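Local coordinates for protein predicted protease of the collagenase family (Methanopyrus kandleri, PDB 5D88) that probably hydrolyses peptide bonds as a member of the U32 peptidase family, and binds zinc on a TIM-barrel fold, at residues P47-G52 / H209-G214; V53-P58 / L83-C88. All blocks are in the same frame, centred on the assembly; numbering follows the deposited sequence. Where two conformers were deposited one is given.

Contact 1: P47-G52 / H209-G214; sequences PVTEHG and HATAEG. With ZN (zinc ion), chain B.
Thr-49 and Thr-211 meet methyl against branch, their side chains crossing at about a right angle: Thr-49 CG2 lies 3.8 Å from Thr-211 CB. The same CB rests on the backbone, 3.3 Å from Thr-49 O, which accepts the amide of Gly-52. No direct hydrogen bond joins the segments, so the contact is one of shape, supplemented by a CA-H...O approach in which Ala-212 CA stands 3.5 Å from Glu-50 O (149° at the hydrogen). A water site between Glu-50 O and Ala-212 O is modelled too close to both to be trusted as a bridge.

Glycine suits position 52. Its CA lies 3.9 Å from Ala-212 CB, and a beta carbon at these backbone angles would collide with the carbonyl oxygen of His-51. Thr-211 OG1 sits 3.5 Å from Gly-52 CA; a chi1 of 53° sets it between backbone N and carbonyl carbon, where it bonds Phe-207 O one helical turn back and the amide of Val-53. Thr-49 OG1 is held by Pro-61 O.

One turn before Glu-213, His-209 binds zinc through NE2 at 2.0 Å. Its ND1 bonds Glu-213 OE2 at 2.7 Å, in the ring plane but 36° out of the carboxylate plane; held from both nitrogens, the ring is unlikely to turn freely. Cys-88 completes the metal site with Cys-88 and His-209 of the second subunit. The contact thus seats the C-terminal turn of helix 200-213 against the loop leaving strand 43-47, whose Val-48 and His-51 pack on helix 98-113.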
loop_
_atom_site.group_PDB
_atom_site.type_symbol
_atom_site.label_atom_id
_atom_site.label_comp_id
_atom_site.label_asym_id
_atom_site.label_seq_id
_atom_site.Cartn_x
_atom_site.Cartn_y
_atom_site.Cartn_z
ATOM N N PRO A 47 12.082 5.593 -15.889
ATOM C CA PRO A 47 11.331 4.394 -15.488
ATOM C C PRO A 47 11.836 3.173 -16.225
ATOM O O PRO A 47 11.925 3.184 -17.458
ATOM C CB PRO A 47 9.886 4.713 -15.905
ATOM C CG PRO A 47 9.861 6.135 -16.161
ATOM C CD PRO A 47 11.222 6.545 -16.601
ATOM N N VAL A 48 12.108 2.107 -15.475
ATOM C CA VAL A 48 12.450 0.832 -16.102
ATOM C C VAL A 48 11.182 -0.009 -16.046
ATOM O O VAL A 48 11.013 -0.898 -15.205
ATOM C CB VAL A 48 13.684 0.161 -15.471
ATOM C CG1 VAL A 48 14.942 0.933 -15.894
ATOM C CG2 VAL A 48 13.589 0.078 -13.954
ATOM N N THR A 49 10.291 0.297 -16.982
ATOM C CA THR A 49 8.894 -0.100 -16.927
ATOM C C THR A 49 8.695 -1.576 -16.649
ATOM O O THR A 49 7.897 -1.952 -15.778
ATOM C CB THR A 49 8.263 0.292 -18.252
ATOM O OG1 THR A 49 8.575 1.677 -18.485
ATOM C CG2 THR A 49 6.773 0.074 -18.216
ATOM N N GLU A 50 9.350 -2.432 -17.426
ATOM C CA GLU A 50 9.053 -3.851 -17.364
ATOM C C GLU A 50 9.504 -4.493 -16.051
ATOM O O GLU A 50 9.155 -5.642 -15.808
ATOM C CB GLU A 50 9.686 -4.570 -18.564
ATOM C CG GLU A 50 11.197 -4.712 -18.517
ATOM C CD GLU A 50 11.733 -5.762 -19.491
ATOM O OE1 GLU A 50 11.524 -6.975 -19.278
ATOM O OE2 GLU A 50 12.386 -5.380 -20.473
ATOM N N HIS A 51 10.205 -3.769 -15.185
ATOM C CA HIS A 51 10.565 -4.264 -13.873
ATOM C C HIS A 51 9.685 -3.741 -12.748
ATOM O O HIS A 51 9.901 -4.124 -11.589
ATOM C CB HIS A 51 12.029 -3.956 -13.629
ATOM C CG HIS A 51 12.908 -4.681 -14.588
ATOM N ND1 HIS A 51 13.778 -4.048 -15.449
ATOM C CD2 HIS A 51 12.991 -6.000 -14.870
ATOM C CE1 HIS A 51 14.389 -4.955 -16.193
ATOM N NE2 HIS A 51 13.929 -6.147 -15.862
ATOM N N GLY A 52 8.678 -2.920 -13.064
ATOM C CA GLY A 52 7.680 -2.501 -12.098
ATOM C C GLY A 52 7.876 -1.087 -11.595
ATOM O O GLY A 52 8.865 -0.772 -10.921
ATOM N N HIS A 209 1.869 -3.586 -11.039
ATOM C CA HIS A 209 1.660 -4.847 -11.736
ATOM C C HIS A 209 1.528 -4.640 -13.237
ATOM O O HIS A 209 2.083 -5.405 -14.031
ATOM C CB HIS A 209 0.403 -5.523 -11.199
ATOM C CG HIS A 209 0.594 -6.225 -9.903
ATOM N ND1 HIS A 209 1.048 -7.522 -9.822
ATOM C CD2 HIS A 209 0.351 -5.831 -8.635
ATOM C CE1 HIS A 209 1.101 -7.888 -8.550
ATOM N NE2 HIS A 209 0.672 -6.883 -7.812
ATOM N N ALA A 210 0.797 -3.608 -13.643
ATOM C CA ALA A 210 0.575 -3.384 -15.062
ATOM C C ALA A 210 1.899 -3.234 -15.796
ATOM O O ALA A 210 2.136 -3.878 -16.826
ATOM C CB ALA A 210 -0.301 -2.150 -15.252
ATOM N N THR A 211 2.759 -2.361 -15.289
ATOM C CA THR A 211 4.055 -2.125 -15.905
ATOM C C THR A 211 4.899 -3.390 -15.902
ATOM O O THR A 211 5.460 -3.775 -16.932
ATOM C CB THR A 211 4.761 -0.985 -15.169
ATOM O OG1 THR A 211 4.817 -1.256 -13.758
ATOM C CG2 THR A 211 4.005 0.340 -15.410
ATOM N N ALA A 212 4.988 -4.059 -14.749
ATOM C CA ALA A 212 5.843 -5.244 -14.627
ATOM C C ALA A 212 5.382 -6.376 -15.533
ATOM O O ALA A 212 6.206 -7.158 -16.043
ATOM C CB ALA A 212 5.855 -5.733 -13.184
ATOM N N GLU A 213 4.071 -6.506 -15.708
ATOM C CA GLU A 213 3.503 -7.641 -16.405
ATOM C C GLU A 213 3.146 -7.325 -17.851
ATOM O O GLU A 213 2.779 -8.234 -18.590
ATOM C CB GLU A 213 2.302 -8.150 -15.611
ATOM C CG GLU A 213 2.787 -8.626 -14.236
ATOM C CD GLU A 213 1.706 -8.833 -13.223
ATOM O OE1 GLU A 213 0.540 -8.968 -13.644
ATOM O OE2 GLU A 213 2.022 -8.873 -12.001
ATOM N N GLY A 214 3.337 -6.089 -18.290
ATOM C CA GLY A 214 3.030 -5.704 -19.662
ATOM C C GLY A 214 1.551 -5.718 -19.989
ATOM O O GLY A 214 1.161 -6.105 -21.101
HETATM ZN ZN ZN B . 0.088 -6.882 -5.856
HETATM O O HOH W 1 8.535 -7.974 -15.417
#

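Contact 2: V53-P58 / L83-C88; sequences VATLLP and LMDFTC. With ZN (zinc ion), chain B; ACT (acetate ion), chain C.
Asp-85 OD1 is gripped by two consecutive backbone amides, Ala-54 N at 2.9 Å and Thr-55 N at 3.3 Å. Both come from one face of the carboxylate, 43° and 26° out of its plane, the second on the syn side. Thr-55 OG1 donates to the syn lone pair of Asp-85 OD2 at 2.7 Å, and Ser-140 OG also bonds OD2. A chi1 of 66° turns the carboxylate back over its own backbone, placing both oxygens within bonding distance of these donors. With alanine in place of Asp-85, the two amides and the Thr-55 hydroxyl would probably lose their shared acceptor, leaving the loop less fixed there.

Packing is close beside this group: Ala-54 CB stands 3.1 Å from Asp-85 O, which accepts from Thr-142 OG1. Val-53 CG1 meets Leu-83 CD2 at 4.1 Å. Further along the loop, Leu-56 N bonds acetate OXT at 2.9 Å, an ion probably from the crystallisation liquor.

Downstream, Cys-88 SG binds zinc at 2.3 Å, while Thr-87 OG1 bonds Asn-205 OD1 of its own chain and Thr-87 O bonds Asn-205 ND2 of the second subunit. This buried contact therefore joins the loops that follow barrel strands 43-47 and 79-83, with helix 200-213 covering Ala-54 and Phe-86 through Ser-208.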
loop_
_atom_site.group_PDB
_atom_site.type_symbol
_atom_site.label_atom_id
_atom_site.label_comp_id
_atom_site.label_asym_id
_atom_site.label_seq_id
_atom_site.Cartn_x
_atom_site.Cartn_y
_atom_site.Cartn_z
ATOM N N VAL A 53 6.919 -0.228 -11.942
ATOM C CA VAL A 53 6.908 1.184 -11.584
ATOM C C VAL A 53 5.553 1.503 -10.952
ATOM O O VAL A 53 4.508 1.200 -11.539
ATOM C CB VAL A 53 7.160 2.079 -12.815
ATOM C CG1 VAL A 53 7.123 3.556 -12.403
ATOM C CG2 VAL A 53 8.515 1.734 -13.451
ATOM N N ALA A 54 5.574 2.090 -9.751
ATOM C CA ALA A 54 4.359 2.532 -9.066
ATOM C C ALA A 54 4.014 3.988 -9.335
ATOM O O ALA A 54 2.842 4.376 -9.241
ATOM C CB ALA A 54 4.506 2.334 -7.557
ATOM N N THR A 55 5.008 4.817 -9.618
ATOM C CA THR A 55 4.741 6.214 -9.929
ATOM C C THR A 55 3.808 6.280 -11.132
ATOM O O THR A 55 3.980 5.539 -12.102
ATOM C CB THR A 55 6.058 6.942 -10.204
ATOM O OG1 THR A 55 6.795 7.089 -8.976
ATOM C CG2 THR A 55 5.840 8.329 -10.739
ATOM N N LEU A 56 2.806 7.153 -11.040
ATOM C CA LEU A 56 1.726 7.253 -12.023
ATOM C C LEU A 56 2.106 8.274 -13.089
ATOM O O LEU A 56 2.126 9.489 -12.827
ATOM C CB LEU A 56 0.414 7.638 -11.341
ATOM C CG LEU A 56 -0.076 6.722 -10.213
ATOM C CD1 LEU A 56 -1.369 7.219 -9.595
ATOM C CD2 LEU A 56 -0.244 5.284 -10.702
ATOM N N LEU A 57 2.335 7.794 -14.302
ATOM C CA LEU A 57 2.869 8.601 -15.385
ATOM C C LEU A 57 1.967 8.604 -16.605
ATOM O O LEU A 57 1.142 7.702 -16.780
ATOM C CB LEU A 57 4.247 8.086 -15.809
ATOM C CG LEU A 57 5.256 8.092 -14.679
ATOM C CD1 LEU A 57 6.563 7.492 -15.172
ATOM C CD2 LEU A 57 5.459 9.509 -14.129
ATOM N N PRO A 58 2.126 9.608 -17.481
ATOM C CA PRO A 58 1.381 9.636 -18.759
ATOM C C PRO A 58 1.821 8.585 -19.754
ATOM O O PRO A 58 1.050 8.226 -20.651
ATOM C CB PRO A 58 1.683 11.032 -19.319
ATOM C CG PRO A 58 2.430 11.759 -18.314
ATOM C CD PRO A 58 2.945 10.810 -17.280
ATOM N N LEU A 83 14.131 4.248 -12.203
ATOM C CA LEU A 83 12.932 4.248 -11.371
ATOM C C LEU A 83 12.288 2.873 -11.467
ATOM O O LEU A 83 11.771 2.485 -12.523
ATOM C CB LEU A 83 11.968 5.351 -11.808
ATOM C CG LEU A 83 10.661 5.507 -11.028
ATOM C CD1 LEU A 83 10.938 5.930 -9.573
ATOM C CD2 LEU A 83 9.790 6.524 -11.706
ATOM N N MET A 84 12.328 2.146 -10.357
ATOM C CA MET A 84 11.813 0.776 -10.246
ATOM C C MET A 84 11.091 0.695 -8.904
ATOM O O MET A 84 11.429 -0.089 -8.025
ATOM C CB MET A 84 12.936 -0.260 -10.338
ATOM C CG MET A 84 12.416 -1.667 -10.536
ATOM S SD MET A 84 13.753 -2.838 -10.767
ATOM C CE MET A 84 14.492 -2.698 -9.179
ATOM N N ASP A 85 10.077 1.548 -8.729
ATOM C CA ASP A 85 9.515 1.792 -7.408
ATOM C C ASP A 85 8.170 1.118 -7.201
ATOM O O ASP A 85 7.343 1.621 -6.446
ATOM C CB ASP A 85 9.419 3.286 -7.113
ATOM C CG ASP A 85 8.433 4.026 -7.993
ATOM O OD1 ASP A 85 7.975 3.509 -9.008
ATOM O OD2 ASP A 85 8.122 5.175 -7.644
ATOM N N PHE A 86 7.971 -0.047 -7.804
ATOM C CA PHE A 86 6.791 -0.844 -7.519
ATOM C C PHE A 86 6.559 -0.993 -6.021
ATOM O O PHE A 86 7.501 -1.146 -5.233
ATOM C CB PHE A 86 6.889 -2.233 -8.171
ATOM C CG PHE A 86 8.045 -3.069 -7.710
ATOM C CD1 PHE A 86 7.945 -3.824 -6.554
ATOM C CD2 PHE A 86 9.209 -3.132 -8.464
ATOM C CE1 PHE A 86 8.973 -4.614 -6.151
ATOM C CE2 PHE A 86 10.260 -3.934 -8.074
ATOM C CZ PHE A 86 10.148 -4.675 -6.908
ATOM N N THR A 87 5.281 -0.973 -5.633
ATOM C CA THR A 87 4.903 -1.177 -4.245
ATOM C C THR A 87 4.417 -2.586 -3.973
ATOM O O THR A 87 4.127 -2.921 -2.813
ATOM C CB THR A 87 3.840 -0.151 -3.835
ATOM O OG1 THR A 87 2.746 -0.149 -4.767
ATOM C CG2 THR A 87 4.482 1.233 -3.767
ATOM N N CYS A 88 4.331 -3.417 -5.012
ATOM C CA CYS A 88 3.919 -4.808 -4.894
ATOM C C CYS A 88 4.522 -5.589 -6.049
ATOM O O CYS A 88 4.499 -5.123 -7.190
ATOM C CB CYS A 88 2.392 -4.960 -4.904
ATOM S SG CYS A 88 1.860 -6.632 -4.459
HETATM ZN ZN ZN B . 0.088 -6.882 -5.856
HETATM C C ACT C . 2.795 9.820 -8.480
HETATM O O ACT C . 3.068 10.336 -7.369
HETATM O OXT ACT C . 2.606 8.581 -8.484
HETATM C CH3 ACT C . 2.670 10.649 -9.728
#

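Leaving strand 43-47, the chain runs through 47-52 straight into 53-58, so the first halves of both contacts belong to one loop. Contact 2 closes first, when 83-88 returns after helix 63-75 and strand 79-83. Contact 1 closes much later, at the end of helix 200-213, and contact 2 is nested inside its loop. Their centres are 8 Å apart, and the sets touch: Val-48 N lies 3.0 Å from Leu-83 O, a probable hydrogen bond, and Phe-86 CD2 packs on His-51 O. Together they tie two neighbouring barrel loops to helix 200-213, and each supplies one zinc ligand at the subunit interface.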